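Local coordinates for protein ATP phosphoribosyltransferase regulatory subunit (Lactococcus lactis, PDB 1Z7M) that is required for the first step of histidine biosynthesis and may let histidine exert feedback control over ATP phosphoribosyltransferase, at residues 171-175 and 292-296; 175-180 and 270-275. All blocks are in the same frame, centred on the assembly; numbering follows the deposited sequence.

Contact 1 (171-175 and 292-296); sequences GLNKT and AYSSA. With PO4 (phosphate ion), chain J.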
# COMPACT_ATOMS: atom_id res chain seq x y z
N GLY B 171 37.33 0.52 17.03
CA GLY B 171 38.06 0.63 18.28
C GLY B 171 37.64 -0.33 19.37
O GLY B 171 37.54 0.06 20.53
N LEU B 172 37.41 -1.59 19.02
CA LEU B 172 36.98 -2.59 20.00
C LEU B 172 38.16 -3.33 20.62
O LEU B 172 38.96 -3.92 19.91
CB LEU B 172 36.04 -3.58 19.33
CG LEU B 172 34.78 -2.96 18.75
CD1 LEU B 172 34.06 -4.00 17.92
CD2 LEU B 172 33.88 -2.48 19.87
N ASN B 173 38.24 -3.32 21.95
CA ASN B 173 39.34 -3.97 22.68
C ASN B 173 39.36 -5.50 22.67
O ASN B 173 40.32 -6.10 22.20
CB ASN B 173 39.38 -3.51 24.14
CG ASN B 173 39.25 -2.01 24.28
OD1 ASN B 173 39.81 -1.24 23.48
ND2 ASN B 173 38.52 -1.58 25.31
N LYS B 174 38.31 -6.13 23.19
CA LYS B 174 38.26 -7.60 23.22
C LYS B 174 37.33 -8.25 22.19
O LYS B 174 36.11 -8.36 22.40
CB LYS B 174 37.89 -8.05 24.63
CG LYS B 174 37.91 -9.56 24.81
CD LYS B 174 37.73 -9.92 26.27
CE LYS B 174 38.84 -9.31 27.11
NZ LYS B 174 38.67 -9.56 28.56
N THR B 175 37.90 -8.71 21.08
CA THR B 175 37.12 -9.34 20.01
C THR B 175 37.69 -10.65 19.49
O THR B 175 38.88 -10.75 19.18
CB THR B 175 36.96 -8.43 18.77
OG1 THR B 175 38.24 -8.24 18.13
CG2 THR B 175 36.39 -7.08 19.15
N ALA B 292 32.39 -12.76 14.11
CA ALA B 292 33.30 -12.00 14.95
C ALA B 292 32.48 -11.37 16.05
O ALA B 292 31.46 -10.74 15.77
CB ALA B 292 33.99 -10.93 14.13
N TYR B 293 32.91 -11.53 17.29
CA TYR B 293 32.18 -10.98 18.43
C TYR B 293 33.02 -10.02 19.27
O TYR B 293 34.25 -10.03 19.20
CB TYR B 293 31.67 -12.09 19.34
CG TYR B 293 30.60 -12.95 18.71
CD1 TYR B 293 30.91 -13.87 17.71
CD2 TYR B 293 29.27 -12.85 19.12
CE1 TYR B 293 29.92 -14.65 17.12
CE2 TYR B 293 28.27 -13.63 18.54
CZ TYR B 293 28.59 -14.52 17.54
OH TYR B 293 27.60 -15.27 16.93
N SER B 294 32.34 -9.18 20.05
CA SER B 294 32.99 -8.23 20.94
C SER B 294 32.46 -8.53 22.32
O SER B 294 31.26 -8.75 22.48
CB SER B 294 32.63 -6.78 20.60
OG SER B 294 32.78 -5.93 21.74
N SER B 295 33.33 -8.55 23.31
CA SER B 295 32.88 -8.83 24.67
C SER B 295 31.86 -7.79 25.08
O SER B 295 31.17 -7.97 26.08
CB SER B 295 34.06 -8.80 25.64
OG SER B 295 34.83 -7.62 25.48
N ALA B 296 31.75 -6.72 24.30
CA ALA B 296 30.82 -5.64 24.61
C ALA B 296 29.45 -5.68 23.91
O ALA B 296 28.70 -4.71 23.95
CB ALA B 296 31.50 -4.30 24.33
P PO4 J . 27.79 -18.77 16.63
O1 PO4 J . 29.10 -18.68 16.50
O2 PO4 J . 26.83 -17.82 16.34
O3 PO4 J . 27.45 -19.87 15.19
O4 PO4 J . 27.28 -19.84 17.61

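Contact 2 (175-180 and 270-275); sequences TVFEIG and KPIIID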
# COMPACT_ATOMS: atom_id res chain seq x y z
N THR B 175 37.90 -8.71 21.08
CA THR B 175 37.12 -9.34 20.01
C THR B 175 37.69 -10.65 19.49
O THR B 175 38.88 -10.75 19.18
CB THR B 175 36.96 -8.43 18.77
OG1 THR B 175 38.24 -8.24 18.13
CG2 THR B 175 36.39 -7.08 19.15
N VAL B 176 36.83 -11.65 19.36
CA VAL B 176 37.24 -12.93 18.83
C VAL B 176 36.68 -13.15 17.43
O VAL B 176 35.55 -12.76 17.11
CB VAL B 176 36.79 -14.08 19.74
CG1 VAL B 176 37.24 -13.80 21.16
CG2 VAL B 176 35.29 -14.27 19.67
N PHE B 177 37.49 -13.78 16.59
CA PHE B 177 37.12 -14.08 15.23
C PHE B 177 36.97 -15.61 15.12
O PHE B 177 37.84 -16.34 15.60
CB PHE B 177 38.21 -13.57 14.31
CG PHE B 177 37.85 -13.60 12.88
CD1 PHE B 177 37.22 -12.52 12.29
CD2 PHE B 177 38.14 -14.72 12.12
CE1 PHE B 177 36.88 -12.55 10.94
CE2 PHE B 177 37.81 -14.77 10.77
CZ PHE B 177 37.18 -13.67 10.18
N GLU B 178 35.88 -16.08 14.52
CA GLU B 178 35.62 -17.52 14.38
C GLU B 178 35.39 -17.98 12.95
O GLU B 178 34.58 -17.39 12.24
CB GLU B 178 34.38 -17.93 15.18
CG GLU B 178 34.50 -17.82 16.68
CD GLU B 178 33.16 -18.03 17.39
OE1 GLU B 178 33.13 -18.01 18.64
OE2 GLU B 178 32.13 -18.22 16.69
N ILE B 179 36.08 -19.03 12.53
CA ILE B 179 35.89 -19.56 11.19
C ILE B 179 35.32 -20.96 11.23
O ILE B 179 35.49 -21.69 12.21
CB ILE B 179 37.19 -19.58 10.40
CG1 ILE B 179 38.24 -20.39 11.15
CG2 ILE B 179 37.67 -18.17 10.18
CD1 ILE B 179 39.54 -20.52 10.39
N GLY B 180 34.64 -21.34 10.16
CA GLY B 180 34.04 -22.65 10.10
C GLY B 180 33.87 -23.16 8.69
O GLY B 180 34.30 -22.51 7.73
N LYS B 270 45.93 -11.97 13.67
CA LYS B 270 45.09 -12.11 14.86
C LYS B 270 44.83 -13.59 15.14
O LYS B 270 44.69 -14.38 14.21
CB LYS B 270 43.76 -11.41 14.65
CG LYS B 270 42.82 -11.52 15.84
CD LYS B 270 41.51 -10.79 15.58
CE LYS B 270 40.67 -10.71 16.83
NZ LYS B 270 41.38 -9.94 17.89
N PRO B 271 44.77 -13.98 16.42
CA PRO B 271 44.52 -15.39 16.70
C PRO B 271 43.12 -15.80 16.24
O PRO B 271 42.11 -15.30 16.74
CB PRO B 271 44.70 -15.48 18.21
CG PRO B 271 44.25 -14.13 18.69
CD PRO B 271 44.89 -13.20 17.67
N ILE B 272 43.08 -16.69 15.26
CA ILE B 272 41.81 -17.17 14.73
C ILE B 272 41.28 -18.31 15.58
O ILE B 272 42.04 -19.04 16.22
CB ILE B 272 41.96 -17.66 13.27
CG1 ILE B 272 42.55 -16.55 12.41
CG2 ILE B 272 40.63 -18.12 12.73
CD1 ILE B 272 41.81 -15.25 12.54
N ILE B 273 39.96 -18.47 15.59
CA ILE B 273 39.35 -19.53 16.36
C ILE B 273 38.53 -20.42 15.43
O ILE B 273 37.75 -19.94 14.61
CB ILE B 273 38.49 -18.93 17.45
CG1 ILE B 273 39.40 -18.24 18.45
CG2 ILE B 273 37.69 -19.99 18.12
CD1 ILE B 273 38.68 -17.36 19.43
N ILE B 274 38.72 -21.72 15.56
CA ILE B 274 38.00 -22.65 14.71
C ILE B 274 36.80 -23.22 15.45
O ILE B 274 36.93 -23.77 16.55
CB ILE B 274 38.93 -23.80 14.23
CG1 ILE B 274 40.11 -23.20 13.44
CG2 ILE B 274 38.14 -24.79 13.38
CD1 ILE B 274 41.11 -24.21 12.89
N ASP B 275 35.62 -23.04 14.86
CA ASP B 275 34.39 -23.54 15.45
C ASP B 275 33.79 -24.60 14.54
O ASP B 275 33.21 -24.28 13.50
CB ASP B 275 33.37 -22.43 15.66
CG ASP B 275 32.27 -22.83 16.64
OD1 ASP B 275 31.89 -24.03 16.65
OD2 ASP B 275 31.78 -21.95 17.38

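Contact 1 (171-175 and 292-296)
Leu-172 lays both its methyl groups against Ser-294: CD1 lies 4.1 Å from the serine CB and CD2 sits close to OG. A branched apolar residue suits this place, because the same side chain also touches Leu-334 of helix 327-338. Lys-174 contributes both backbone and side chain. Its carbonyl O takes the amide of Ser-295, with N and O 2.9 Å apart and the N-H pointing at the oxygen at 165°; Ser-295 OG adds a weak bond to the same atom. With CG anti to the backbone N (chi1 -176°), the aliphatic part of the lysine runs alongside the small serine hydroxyl, CD being 3.8 Å from OG, before its end turns away. Thr-175 stands opposite Ser-294 as an antiparallel non-hydrogen-bonded pair, CA to CA 4.4 Å, their side chains on one face. There the threonine methyl CG2 meets Ser-294 CB at 4.0 Å, beta-branching being at home in a strand. Tyr-293 points away from this loop; its OH donates to phosphate O2, which lies near the ring plane, at 2.7 Å. The start of strand 175-181 thus joins the end of strand 288-294 in the mixed sheet of a class II aminoacyl-tRNA synthetase-like fold.

Contact 2 (175-180 and 270-275)
Ile-179 and Ile-272 pack closely, side chains crossing at about a right angle, with Ile-179 CD1 3.5 Å from Ile-272 CG2. With chi1 at 57°, CG1 of Ile-179 stands between the backbone N and the carbonyl carbon, and from there the ethyl arm also reaches Ile-274, CG1 to CG1 4.1 Å. Phe-177 lies side by side with Ile-272, whose CD1 comes to ring atom CD2. Bulky apolar residues fit this face because helices 152-169 and 250-267 cover it, with Leu-164 on Phe-177 and Phe-262 on Ile-179. Replacing Ile-179 with an alanine would probably open a gap among Ile-272, Ile-274 and Phe-262. Strands 175-181 and 272-274 run parallel at the margin of the class II synthetase-like sheet, linked by a largely helical excursion. Ile-179 N donates to Ile-273 O at 2.8 Å, and Asp-275 N to Ile-179 O at 3.0 Å, nearly straight at 176°. The other face is more open: Val-176 and Ile-273 are partly exposed, CB to CD1 3.8 Å. Glu-178 OE2 and Asp-275 OD2 are also 3.8 Å apart, their carboxylate planes 71° to each other; a basic side chain of another protein's chain, salt-bridged to Glu-178, probably offsets their likely repulsion, while Asp-275 OD1 accepts from Gly-277 N. At the partly exposed end, the long chain of Lys-270 reaches back to bond only weakly, NZ to Thr-175 O.

Overall arrangement
Contacts 1 and 2, their centres 12 Å apart, lie along the two edges of strand 175-181: strand 288-294 flanks one and strand 272-274 the other. Thr-175 belongs to both. The antiparallel pairing begun in contact 1 carries on past it, with a probable hydrogen bond from Tyr-293 N to Val-176 O at 2.9 Å, and Ala-292 CB packs on Phe-177 CD1 at 4.0 Å. The contacts also share a polar corner: Tyr-293 CE1 comes within 4.2 Å of Glu-178 OE2, and the phosphate bonded by Tyr-293 OH, and also by Lys-291, lies about 3 Å from the Glu-178 side chain, nearest atoms. That ion probably comes from the crystallisation liquor, and another protein's chain approaches both contacts.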